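Local coordinates for protein PfkB family carbohydrate kinase (Listeria grayi DSM 20601, PDB 4GM6) that probably acts as a kinase of the PfkB carbohydrate kinase family, transferring a phosphate group to a sugar-type substrate, at residues 74-79 against 145-150; 185-190 against 206-211; 297-302 against 314-319. One frame throughout, in Å; residues are numbered along the deposited sequence.

Interaction 1. Residues 74-79 against 145-150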
ATOM      1  N   ARG C  74      -3.161 -10.834 -33.723  1.00 55.57           N
ATOM      2  CA  ARG C  74      -1.713 -10.783 -33.828  1.00 54.27           C
ATOM      3  C   ARG C  74      -1.321  -9.333 -34.068  1.00 53.30           C
ATOM      4  O   ARG C  74      -2.118  -8.533 -34.580  1.00 51.09           O
ATOM      5  CB  ARG C  74      -1.241 -11.626 -35.006  1.00 56.99           C
ATOM      6  CG  ARG C  74      -1.574 -11.000 -36.351  1.00 66.77           C
ATOM      7  CD  ARG C  74      -1.228 -11.932 -37.492  1.00 62.69           C
ATOM      8  NE  ARG C  74      -1.762 -13.278 -37.290  1.00 72.61           N
ATOM      9  CZ  ARG C  74      -1.981 -14.153 -38.269  1.00 89.04           C
ATOM     10  NH1 ARG C  74      -1.729 -13.828 -39.531  1.00 67.74           N
ATOM     11  NH2 ARG C  74      -2.468 -15.354 -37.989  1.00108.36           N
ATOM     12  N   ILE C  75      -0.092  -8.988 -33.713  1.00 48.57           N
ATOM     13  CA  ILE C  75       0.330  -7.602 -33.823  1.00 49.58           C
ATOM     14  C   ILE C  75       1.757  -7.478 -34.315  1.00 52.93           C
ATOM     15  O   ILE C  75       2.683  -8.088 -33.761  1.00 44.92           O
ATOM     16  CB  ILE C  75       0.202  -6.856 -32.478  1.00 48.43           C
ATOM     17  CG1 ILE C  75       0.411  -5.348 -32.674  1.00 50.96           C
ATOM     18  CG2 ILE C  75       1.207  -7.386 -31.462  1.00 38.60           C
ATOM     19  CD1 ILE C  75       0.252  -4.531 -31.404  1.00 43.64           C
ATOM     20  N   ALA C  76       1.920  -6.684 -35.365  1.00 48.67           N
ATOM     21  CA  ALA C  76       3.242  -6.317 -35.847  1.00 51.27           C
ATOM     22  C   ALA C  76       3.751  -5.165 -34.967  1.00 54.50           C
ATOM     23  O   ALA C  76       3.201  -4.064 -34.995  1.00 53.19           O
ATOM     24  CB  ALA C  76       3.175  -5.906 -37.310  1.00 50.29           C
ATOM     25  N   THR C  77       4.779  -5.426 -34.164  1.00 46.97           N
ATOM     26  CA  THR C  77       5.321  -4.387 -33.296  1.00 47.37           C
ATOM     27  C   THR C  77       6.813  -4.592 -32.986  1.00 60.99           C
ATOM     28  O   THR C  77       7.398  -5.608 -33.364  1.00 47.70           O
ATOM     29  CB  THR C  77       4.514  -4.278 -31.989  1.00 44.21           C
ATOM     30  OG1 THR C  77       4.650  -2.955 -31.457  1.00 39.56           O
ATOM     31  CG2 THR C  77       5.012  -5.304 -30.968  1.00 44.68           C
ATOM     32  N   VAL C  78       7.423  -3.617 -32.309  1.00 50.67           N
ATOM     33  CA  VAL C  78       8.843  -3.689 -31.977  1.00 45.16           C
ATOM     34  C   VAL C  78       9.081  -3.335 -30.517  1.00 51.39           C
ATOM     35  O   VAL C  78       8.558  -2.326 -30.027  1.00 44.75           O
ATOM     36  CB  VAL C  78       9.679  -2.711 -32.821  1.00 46.19           C
ATOM     37  CG1 VAL C  78      11.152  -2.806 -32.430  1.00 47.42           C
ATOM     38  CG2 VAL C  78       9.483  -2.974 -34.311  1.00 52.36           C
ATOM     39  N   VAL C  79       9.881  -4.158 -29.833  1.00 42.91           N
ATOM     40  CA  VAL C  79      10.268  -3.896 -28.454  1.00 43.38           C
ATOM     41  C   VAL C  79      11.758  -4.167 -28.232  1.00 41.37           C
ATOM     42  O   VAL C  79      12.343  -4.978 -28.923  1.00 47.21           O
ATOM     43  CB  VAL C  79       9.479  -4.779 -27.464  1.00 48.42           C
ATOM     44  CG1 VAL C  79       7.985  -4.600 -27.671  1.00 47.91           C
ATOM     45  CG2 VAL C  79       9.891  -6.236 -27.616  1.00 45.57           C
ATOM     46  N   SER C 145       3.145 -12.155 -46.478  1.00 79.39           N
ATOM     47  CA  SER C 145       2.310 -13.326 -46.739  1.00 87.96           C
ATOM     48  C   SER C 145       1.980 -14.080 -45.443  1.00 84.82           C
ATOM     49  O   SER C 145       0.904 -14.665 -45.308  1.00 92.17           O
ATOM     50  CB  SER C 145       2.962 -14.260 -47.779  1.00 77.34           C
ATOM     51  OG  SER C 145       4.369 -14.384 -47.588  1.00 83.98           O
ATOM     52  N   GLU C 146       2.907 -14.058 -44.489  1.00 83.87           N
ATOM     53  CA  GLU C 146       2.693 -14.734 -43.216  1.00 82.99           C
ATOM     54  C   GLU C 146       1.910 -13.830 -42.272  1.00 76.93           C
ATOM     55  O   GLU C 146       1.059 -14.290 -41.504  1.00 77.35           O
ATOM     56  CB  GLU C 146       4.030 -15.148 -42.591  1.00 81.22           C
ATOM     57  CG  GLU C 146       4.874 -16.038 -43.495  1.00 84.91           C
ATOM     58  CD  GLU C 146       4.068 -17.181 -44.081  1.00125.72           C
ATOM     59  OE1 GLU C 146       4.400 -17.646 -45.197  1.00128.35           O
ATOM     60  OE2 GLU C 146       3.091 -17.604 -43.426  1.00125.66           O
ATOM     61  N   LEU C 147       2.193 -12.533 -42.347  1.00 71.67           N
ATOM     62  CA  LEU C 147       1.563 -11.561 -41.465  1.00 67.05           C
ATOM     63  C   LEU C 147       0.079 -11.417 -41.773  1.00 82.92           C
ATOM     64  O   LEU C 147      -0.733 -11.149 -40.872  1.00 66.70           O
ATOM     65  CB  LEU C 147       2.244 -10.195 -41.603  1.00 63.18           C
ATOM     66  CG  LEU C 147       1.643  -9.077 -40.748  1.00 63.57           C
ATOM     67  CD1 LEU C 147       1.866  -9.377 -39.275  1.00 59.87           C
ATOM     68  CD2 LEU C 147       2.238  -7.727 -41.114  1.00 64.82           C
ATOM     69  N   LEU C 148      -0.270 -11.583 -43.048  1.00 68.46           N
ATOM     70  CA  LEU C 148      -1.647 -11.375 -43.494  1.00 78.93           C
ATOM     71  C   LEU C 148      -2.431 -12.678 -43.712  1.00 71.47           C
ATOM     72  O   LEU C 148      -3.596 -12.651 -44.133  1.00 76.54           O
ATOM     73  CB  LEU C 148      -1.662 -10.526 -44.775  1.00 81.84           C
ATOM     74  CG  LEU C 148      -1.016  -9.136 -44.674  1.00 77.71           C
ATOM     75  CD1 LEU C 148      -1.176  -8.372 -45.980  1.00 77.42           C
ATOM     76  CD2 LEU C 148      -1.595  -8.337 -43.513  1.00 65.15           C
ATOM     77  N   LYS C 149      -1.802 -13.812 -43.415  1.00 73.18           N
ATOM     78  CA  LYS C 149      -2.420 -15.120 -43.640  1.00 78.73           C
ATOM     79  C   LYS C 149      -3.615 -15.387 -42.715  1.00 83.22           C
ATOM     80  O   LYS C 149      -3.537 -15.189 -41.497  1.00 92.17           O
ATOM     81  CB  LYS C 149      -1.378 -16.234 -43.488  1.00 99.95           C
ATOM     82  CG  LYS C 149      -1.905 -17.642 -43.756  1.00108.69           C
ATOM     83  CD  LYS C 149      -1.638 -18.520 -42.540  1.00133.83           C
ATOM     84  CE  LYS C 149      -2.428 -18.004 -41.342  1.00128.46           C
ATOM     85  NZ  LYS C 149      -1.703 -18.155 -40.049  1.00 95.31           N
ATOM     86  N   GLY C 150      -4.723 -15.838 -43.300  1.00 79.23           N
ATOM     87  CA  GLY C 150      -5.922 -16.156 -42.521  1.00 91.39           C
ATOM     88  C   GLY C 150      -6.515 -14.968 -41.778  1.00 76.61           C
ATOM     89  O   GLY C 150      -7.123 -15.126 -40.717  1.00112.21           O
TER
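The nearest CA atoms of strand 74-79 and segment 145-150, which a short helix runs into, are those of Ala76 and Leu147, 7.9 Å apart, and the Arg74 side chain spans the gap to backbone carbonyls. Only the start of the strand takes part. Arg74 CG sits between the backbone N and the carbonyl carbon (chi1 72°), and a bend at chi3 carries the guanidinium to the carbonyl of Leu147, the last residue of the helix, and that of Lys149 in the loop after it. NH1 donates to Leu147 O at 3.2 Å, nearly straight; this oxygen lies in the guanidinium plane but is met from above its own carbonyl plane. The second bond of NH1, to Lys149 O at 3.0 Å, is more bent (139°), yet it arrives in the carbonyl plane on a lone pair.

The strand belongs to the parallel part of the central sheet of the PfkB alpha/beta fold, where Arg74 and Ala76 both bond through their backbones to strand 27-30. One nitrogen thus ties that sheet to both carbonyls. Lys149 NZ comes to 3.6 Å from Arg74 NH2, a pair of like charges that should cost some energy; Arg74 also touches Asp98, whose charge may offset it. Leu147 brings CD1 to Ala76 CB at 4.2 Å, and its side chain also touches Val28 and Phe101.

Interaction 2. Residues 185-190 against 206-211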
ATOM      1  N   ILE C 185     -10.104  -2.920 -44.311  1.00 74.91           N
ATOM      2  CA  ILE C 185      -9.192  -1.979 -43.670  1.00 66.60           C
ATOM      3  C   ILE C 185      -9.899  -1.145 -42.599  1.00 59.80           C
ATOM      4  O   ILE C 185     -10.847  -0.409 -42.887  1.00 63.45           O
ATOM      5  CB  ILE C 185      -8.513  -1.076 -44.721  1.00 72.46           C
ATOM      6  CG1 ILE C 185      -7.885  -1.959 -45.826  1.00 73.26           C
ATOM      7  CG2 ILE C 185      -7.454  -0.183 -44.072  1.00 60.19           C
ATOM      8  CD1 ILE C 185      -6.964  -3.036 -45.332  1.00 63.43           C
ATOM      9  N   SER C 186      -9.437  -1.289 -41.364  1.00 56.47           N
ATOM     10  CA  SER C 186      -9.938  -0.514 -40.230  1.00 53.23           C
ATOM     11  C   SER C 186      -8.922   0.544 -39.849  1.00 53.66           C
ATOM     12  O   SER C 186      -7.760   0.233 -39.564  1.00 47.45           O
ATOM     13  CB  SER C 186     -10.180  -1.416 -39.023  1.00 57.83           C
ATOM     14  OG  SER C 186     -10.410  -0.641 -37.852  1.00 50.05           O
ATOM     15  N   PHE C 187      -9.365   1.795 -39.826  1.00 55.87           N
ATOM     16  CA  PHE C 187      -8.477   2.904 -39.500  1.00 53.00           C
ATOM     17  C   PHE C 187      -9.068   3.776 -38.404  1.00 54.61           C
ATOM     18  O   PHE C 187     -10.249   4.127 -38.429  1.00 62.53           O
ATOM     19  CB  PHE C 187      -8.175   3.739 -40.760  1.00 61.32           C
ATOM     20  CG  PHE C 187      -7.104   4.775 -40.556  1.00 53.58           C
ATOM     21  CD1 PHE C 187      -5.791   4.359 -40.271  1.00 52.16           C
ATOM     22  CD2 PHE C 187      -7.396   6.147 -40.622  1.00 55.02           C
ATOM     23  CE1 PHE C 187      -4.798   5.304 -40.086  1.00 55.99           C
ATOM     24  CE2 PHE C 187      -6.405   7.095 -40.443  1.00 65.22           C
ATOM     25  CZ  PHE C 187      -5.112   6.684 -40.172  1.00 65.81           C
ATOM     26  N   ASP C 188      -8.231   4.098 -37.425  1.00 56.89           N
ATOM     27  CA  ASP C 188      -8.618   4.938 -36.317  1.00 44.93           C
ATOM     28  C   ASP C 188      -7.845   6.259 -36.461  1.00 45.68           C
ATOM     29  O   ASP C 188      -6.630   6.286 -36.247  1.00 50.73           O
ATOM     30  CB  ASP C 188      -8.228   4.203 -35.026  1.00 53.78           C
ATOM     31  CG  ASP C 188      -8.489   5.012 -33.778  1.00 49.98           C
ATOM     32  OD1 ASP C 188      -9.118   6.090 -33.880  1.00 52.67           O
ATOM     33  OD2 ASP C 188      -8.056   4.558 -32.687  1.00 58.66           O
ATOM     34  N   MET C 189      -8.535   7.345 -36.829  1.00 48.15           N
ATOM     35  CA  MET C 189      -7.872   8.645 -37.028  1.00 48.42           C
ATOM     36  C   MET C 189      -6.916   8.961 -35.869  1.00 55.97           C
ATOM     37  O   MET C 189      -5.733   9.224 -36.077  1.00 59.61           O
ATOM     38  CB  MET C 189      -8.901   9.771 -37.118  1.00 54.15           C
ATOM     39  CG  MET C 189      -9.932   9.593 -38.218  1.00 73.98           C
ATOM     40  SD  MET C 189      -9.288  10.037 -39.840  1.00 70.42           S
ATOM     41  CE  MET C 189      -9.299  11.829 -39.774  1.00 68.50           C
ATOM     42  N   ASN C 190      -7.455   8.964 -34.655  1.00 51.22           N
ATOM     43  CA  ASN C 190      -6.642   9.089 -33.452  1.00 53.25           C
ATOM     44  C   ASN C 190      -5.547  10.134 -33.626  1.00 56.50           C
ATOM     45  O   ASN C 190      -4.357   9.842 -33.482  1.00 53.45           O
ATOM     46  CB  ASN C 190      -6.034   7.733 -33.081  1.00 48.87           C
ATOM     47  CG  ASN C 190      -6.208   7.400 -31.614  1.00 60.73           C
ATOM     48  OD1 ASN C 190      -6.061   8.266 -30.750  1.00 61.38           O
ATOM     49  ND2 ASN C 190      -6.533   6.141 -31.322  1.00 61.58           N
ATOM     50  N   GLN C 206      -4.671  12.175 -45.878  1.00 70.89           N
ATOM     51  CA  GLN C 206      -5.149  12.163 -47.261  1.00 80.84           C
ATOM     52  C   GLN C 206      -4.622  10.966 -48.054  1.00 80.85           C
ATOM     53  O   GLN C 206      -5.257  10.562 -49.057  1.00 79.52           O
ATOM     54  CB  GLN C 206      -4.835  13.479 -47.976  1.00 81.50           C
ATOM     55  CG  GLN C 206      -5.681  14.642 -47.470  1.00 90.04           C
ATOM     56  CD  GLN C 206      -5.400  15.928 -48.223  1.00107.66           C
ATOM     57  OE1 GLN C 206      -4.246  16.254 -48.506  1.00128.38           O
ATOM     58  NE2 GLN C 206      -6.459  16.668 -48.552  1.00 92.25           N
ATOM     59  N   GLN C 207      -3.484  10.375 -47.577  1.00 77.72           N
ATOM     60  CA  GLN C 207      -2.959   9.177 -48.210  1.00 85.97           C
ATOM     61  C   GLN C 207      -3.686   7.918 -47.720  1.00 74.30           C
ATOM     62  O   GLN C 207      -3.922   6.997 -48.487  1.00 84.79           O
ATOM     63  CB  GLN C 207      -1.448   9.011 -47.935  1.00 82.47           C
ATOM     64  CG  GLN C 207      -0.615  10.250 -48.289  1.00118.63           C
ATOM     65  CD  GLN C 207       0.837  10.077 -47.899  1.00108.25           C
ATOM     66  OE1 GLN C 207       1.427   9.019 -48.119  1.00102.16           O
ATOM     67  NE2 GLN C 207       1.418  11.116 -47.311  1.00 94.99           N
ATOM     68  N   LEU C 208      -4.037   7.881 -46.437  1.00 66.97           N
ATOM     69  CA  LEU C 208      -4.680   6.698 -45.818  1.00 64.68           C
ATOM     70  C   LEU C 208      -6.145   6.544 -46.166  1.00 72.79           C
ATOM     71  O   LEU C 208      -6.549   5.482 -46.594  1.00 72.80           O
ATOM     72  CB  LEU C 208      -4.554   6.715 -44.291  1.00 73.77           C
ATOM     73  CG  LEU C 208      -3.164   6.485 -43.801  1.00 90.50           C
ATOM     74  CD1 LEU C 208      -2.893   4.992 -43.676  1.00 79.08           C
ATOM     75  CD2 LEU C 208      -2.074   7.179 -44.687  1.00 72.65           C
ATOM     76  N   LEU C 209      -6.931   7.611 -45.990  1.00 67.97           N
ATOM     77  CA  LEU C 209      -8.411   7.541 -46.118  1.00 80.83           C
ATOM     78  C   LEU C 209      -8.989   6.890 -47.398  1.00 85.38           C
ATOM     79  O   LEU C 209      -9.913   6.078 -47.316  1.00 81.76           O
ATOM     80  CB  LEU C 209      -9.066   8.926 -45.923  1.00 85.32           C
ATOM     81  CG  LEU C 209      -8.870   9.507 -44.513  1.00 75.94           C
ATOM     82  CD1 LEU C 209      -9.453  10.912 -44.439  1.00 79.30           C
ATOM     83  CD2 LEU C 209      -9.486   8.610 -43.444  1.00 69.51           C
ATOM     84  N   PRO C 210      -8.461   7.250 -48.566  1.00 76.82           N
ATOM     85  CA  PRO C 210      -8.957   6.592 -49.828  1.00 77.74           C
ATOM     86  C   PRO C 210      -8.849   5.066 -49.762  1.00 74.85           C
ATOM     87  O   PRO C 210      -9.464   4.346 -50.573  1.00 78.68           O
ATOM     88  CB  PRO C 210      -8.010   7.133 -50.858  1.00 78.98           C
ATOM     89  CG  PRO C 210      -7.541   8.451 -50.301  1.00 79.56           C
ATOM     90  CD  PRO C 210      -7.468   8.312 -48.793  1.00 72.94           C
ATOM     91  N   LEU C 211      -8.083   4.591 -48.778  1.00 76.14           N
ATOM     92  CA  LEU C 211      -7.771   3.172 -48.612  1.00 80.01           C
ATOM     93  C   LEU C 211      -8.537   2.457 -47.501  1.00 71.09           C
ATOM     94  O   LEU C 211      -8.289   1.267 -47.248  1.00 76.95           O
ATOM     95  CB  LEU C 211      -6.276   3.011 -48.290  1.00 68.24           C
ATOM     96  CG  LEU C 211      -5.287   3.296 -49.406  1.00 70.81           C
ATOM     97  CD1 LEU C 211      -3.943   2.679 -49.025  1.00 74.32           C
ATOM     98  CD2 LEU C 211      -5.808   2.726 -50.734  1.00 71.60           C
TER
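Phe187 holds CG anti to the backbone N (chi1 -171°) and Leu208 sets CG beside its own N (chi1 -70°), and the two side chains meet crossing at about a right angle. The contact packs a strand against its own crossover helix in the beta-alpha-beta unit formed by strand 184-188, helix 198-208 and strand 214-216, within the central sheet of the PfkB fold. No hydrogen bond links the two segments, so the evidence for their association is the fit of apolar groups.

Leu208 CB lies over one face of the Phe187 ring, 4.1 Å above its plane and offset toward the rim, while CD1 of the same leucine comes to 4.1 Å from Phe187 CE1. Leu209 approaches this ring obliquely, its CD2 standing 4.3 Å from Phe187 CD2. The same methyl also meets Met189 SD at 3.9 Å; chi1 (-57°) and the bend at chi2 of the methionine set the sulfur there. Leu209 CD2 is therefore shared by the aromatic ring and the thioether. Around this core, Ile161 touches both Phe187 and Leu208, Val156 of the adjoining strand packs on Phe187, and Phe226 adjoins both Met189 and Leu209.

Toward the start of strand 184-188 the chemistry changes. The nearest CA atoms of the contact are those of Ile185 and Leu211, 7.3 Å apart, and the isoleucine is met by a backbone oxygen instead of a leucine methyl: Leu211 O lies 3.5 Å from Ile185 CB and equally close to its CG1, with CG2 at 3.6 Å.

Interaction 3. Residues 297-302 against 314-319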
ATOM      1  N   ALA C 297     -12.800  -1.874 -30.570  1.00 37.28           N
ATOM      2  CA  ALA C 297     -12.760  -3.335 -30.608  1.00 42.87           C
ATOM      3  C   ALA C 297     -14.168  -3.912 -30.609  1.00 42.37           C
ATOM      4  O   ALA C 297     -14.449  -4.914 -31.281  1.00 49.42           O
ATOM      5  CB  ALA C 297     -11.965  -3.884 -29.433  1.00 43.05           C
ATOM      6  N   ALA C 298     -15.065  -3.277 -29.863  1.00 38.83           N
ATOM      7  CA  ALA C 298     -16.438  -3.789 -29.779  1.00 41.49           C
ATOM      8  C   ALA C 298     -17.145  -3.624 -31.124  1.00 47.96           C
ATOM      9  O   ALA C 298     -17.884  -4.505 -31.562  1.00 45.86           O
ATOM     10  CB  ALA C 298     -17.212  -3.091 -28.678  1.00 41.16           C
ATOM     11  N   VAL C 299     -16.909  -2.493 -31.783  1.00 44.38           N
ATOM     12  CA  VAL C 299     -17.548  -2.241 -33.062  1.00 45.18           C
ATOM     13  C   VAL C 299     -17.064  -3.273 -34.061  1.00 48.71           C
ATOM     14  O   VAL C 299     -17.868  -3.862 -34.781  1.00 54.24           O
ATOM     15  CB  VAL C 299     -17.263  -0.832 -33.611  1.00 42.43           C
ATOM     16  CG1 VAL C 299     -17.667  -0.759 -35.092  1.00 46.01           C
ATOM     17  CG2 VAL C 299     -18.001   0.214 -32.790  1.00 39.52           C
ATOM     18  N   LEU C 300     -15.751  -3.488 -34.099  1.00 48.13           N
ATOM     19  CA  LEU C 300     -15.170  -4.467 -35.017  1.00 53.31           C
ATOM     20  C   LEU C 300     -15.766  -5.846 -34.723  1.00 47.78           C
ATOM     21  O   LEU C 300     -16.129  -6.575 -35.631  1.00 50.75           O
ATOM     22  CB  LEU C 300     -13.626  -4.476 -34.950  1.00 45.96           C
ATOM     23  CG  LEU C 300     -12.870  -3.275 -35.565  1.00 46.67           C
ATOM     24  CD1 LEU C 300     -11.371  -3.285 -35.264  1.00 45.53           C
ATOM     25  CD2 LEU C 300     -13.079  -3.158 -37.075  1.00 47.04           C
ATOM     26  N   HIS C 301     -15.901  -6.195 -33.451  1.00 49.07           N
ATOM     27  CA  HIS C 301     -16.515  -7.482 -33.108  1.00 48.55           C
ATOM     28  C   HIS C 301     -17.885  -7.613 -33.768  1.00 52.34           C
ATOM     29  O   HIS C 301     -18.209  -8.649 -34.340  1.00 60.20           O
ATOM     30  CB  HIS C 301     -16.612  -7.669 -31.581  1.00 49.65           C
ATOM     31  CG  HIS C 301     -17.370  -8.897 -31.165  1.00 48.34           C
ATOM     32  ND1 HIS C 301     -16.932 -10.174 -31.447  1.00 50.50           N
ATOM     33  CD2 HIS C 301     -18.534  -9.042 -30.486  1.00 51.60           C
ATOM     34  CE1 HIS C 301     -17.792 -11.052 -30.958  1.00 54.43           C
ATOM     35  NE2 HIS C 301     -18.773 -10.391 -30.369  1.00 52.24           N
ATOM     36  N   GLY C 302     -18.676  -6.546 -33.712  1.00 51.59           N
ATOM     37  CA  GLY C 302     -20.024  -6.559 -34.268  1.00 54.98           C
ATOM     38  C   GLY C 302     -19.996  -6.633 -35.783  1.00 62.51           C
ATOM     39  O   GLY C 302     -20.813  -7.318 -36.399  1.00 63.03           O
ATOM     40  N   LYS C 314     -24.928  -0.640 -29.990  1.00 49.37           N
ATOM     41  CA  LYS C 314     -25.392  -0.748 -28.617  1.00 48.74           C
ATOM     42  C   LYS C 314     -24.394  -1.521 -27.776  1.00 44.58           C
ATOM     43  O   LYS C 314     -24.063  -1.127 -26.652  1.00 45.83           O
ATOM     44  CB  LYS C 314     -26.769  -1.409 -28.541  1.00 57.76           C
ATOM     45  CG  LYS C 314     -27.351  -1.363 -27.134  1.00 54.93           C
ATOM     46  CD  LYS C 314     -28.853  -1.628 -27.143  1.00 84.89           C
ATOM     47  CE  LYS C 314     -29.168  -3.093 -27.396  1.00 76.28           C
ATOM     48  NZ  LYS C 314     -30.618  -3.378 -27.191  1.00101.97           N
ATOM     49  N   PHE C 315     -23.912  -2.621 -28.336  1.00 47.93           N
ATOM     50  CA  PHE C 315     -22.939  -3.459 -27.660  1.00 45.38           C
ATOM     51  C   PHE C 315     -21.647  -2.692 -27.404  1.00 45.49           C
ATOM     52  O   PHE C 315     -21.094  -2.725 -26.290  1.00 42.03           O
ATOM     53  CB  PHE C 315     -22.658  -4.694 -28.521  1.00 43.79           C
ATOM     54  CG  PHE C 315     -21.630  -5.625 -27.933  1.00 42.55           C
ATOM     55  CD1 PHE C 315     -20.310  -5.567 -28.343  1.00 46.69           C
ATOM     56  CD2 PHE C 315     -21.990  -6.569 -26.985  1.00 42.50           C
ATOM     57  CE1 PHE C 315     -19.362  -6.422 -27.812  1.00 44.42           C
ATOM     58  CE2 PHE C 315     -21.051  -7.436 -26.458  1.00 41.48           C
ATOM     59  CZ  PHE C 315     -19.734  -7.359 -26.872  1.00 43.57           C
ATOM     60  N   ALA C 316     -21.163  -2.002 -28.436  1.00 39.56           N
ATOM     61  CA  ALA C 316     -19.873  -1.322 -28.364  1.00 38.80           C
ATOM     62  C   ALA C 316     -19.893  -0.151 -27.390  1.00 41.54           C
ATOM     63  O   ALA C 316     -18.927   0.070 -26.671  1.00 38.10           O
ATOM     64  CB  ALA C 316     -19.419  -0.857 -29.734  1.00 38.02           C
ATOM     65  N   THR C 317     -20.981   0.613 -27.373  1.00 42.12           N
ATOM     66  CA  THR C 317     -21.074   1.703 -26.413  1.00 36.35           C
ATOM     67  C   THR C 317     -21.089   1.161 -24.978  1.00 46.89           C
ATOM     68  O   THR C 317     -20.510   1.766 -24.077  1.00 37.06           O
ATOM     69  CB  THR C 317     -22.301   2.595 -26.668  1.00 39.22           C
ATOM     70  OG1 THR C 317     -22.312   2.994 -28.046  1.00 41.74           O
ATOM     71  CG2 THR C 317     -22.243   3.830 -25.779  1.00 38.01           C
ATOM     72  N   ALA C 318     -21.741   0.019 -24.769  1.00 43.48           N
ATOM     73  CA  ALA C 318     -21.755  -0.616 -23.456  1.00 35.68           C
ATOM     74  C   ALA C 318     -20.358  -1.070 -23.055  1.00 34.55           C
ATOM     75  O   ALA C 318     -19.939  -0.912 -21.905  1.00 32.54           O
ATOM     76  CB  ALA C 318     -22.720  -1.788 -23.445  1.00 35.24           C
ATOM     77  N   ALA C 319     -19.621  -1.627 -24.007  1.00 34.59           N
ATOM     78  CA  ALA C 319     -18.268  -2.099 -23.724  1.00 33.80           C
ATOM     79  C   ALA C 319     -17.381  -0.948 -23.297  1.00 30.90           C
ATOM     80  O   ALA C 319     -16.592  -1.055 -22.353  1.00 34.03           O
ATOM     81  CB  ALA C 319     -17.677  -2.760 -24.969  1.00 31.82           C
TER
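Ala298 has the largest area buried here, followed by Ala316 and Phe315, and the three together explain the close spacing of the two helices. Ala298 points its methyl toward the other helix, where CB comes to 3.2 Å from Ala316 CA and 3.3 Å from Ala316 CB. Both separations are tighter than usual carbon–carbon contact. The CA atoms of these two residues are 4.5 Å apart, a distance that suits alanines on both sides. One turn on, Ala319 CB lies 3.8 Å from the same Ala298 methyl. Ala316 has a second neighbour in Val299, whose CG2, set beside the backbone N, approaches Ala316 CB at 3.5 Å.

Helices 291-304 and 309-323 follow each other in the chain and form a helical hairpin; their short segments run nearly antiparallel, at 155°, with axes 8.0 Å apart at closest approach. In the PfkB fold this pair packs close to the central sheet: Thr317 and Ala318 both touch Tyr280 of strand 273-282. Ile338 and Glu335 of helix 335-344 also touch Phe315.

Phe315 packs beside the alanines. With CG anti to its backbone N (chi1 178°), the ring reaches helix 291-304 and meets Ala298 CB obliquely. Its CE1 is 3.8 Å from His301 CD2, and the two rings lie at an oblique 44°. ND1 of His301 is hydrogen-bonded to His71 NE2, while its CD2 is the atom nearest Phe315. Trp307 meets both rings, standing edge-to-face with Phe315.

Overall arrangement
All three contacts are buried, although interaction 1, with its centre about 17 Å from the centre of the chain, includes two exposed residues and lies further out than interactions 2 and 3, each about 13 Å away. Interactions 1 and 2 both hold strands of the same central sheet, yet the former is polar, resting on arginine-to-carbonyl bonds at a helix end, while the latter is an apolar strand-to-helix fit. Interaction 3 joins two helices through small alanines. Interactions 2 and 3 touch, Ser186 OG standing 3.8 Å from Leu300 CD2; interaction 1 touches neither, its nearest atoms being about 8 Å from interaction 2 and 11 Å from interaction 3.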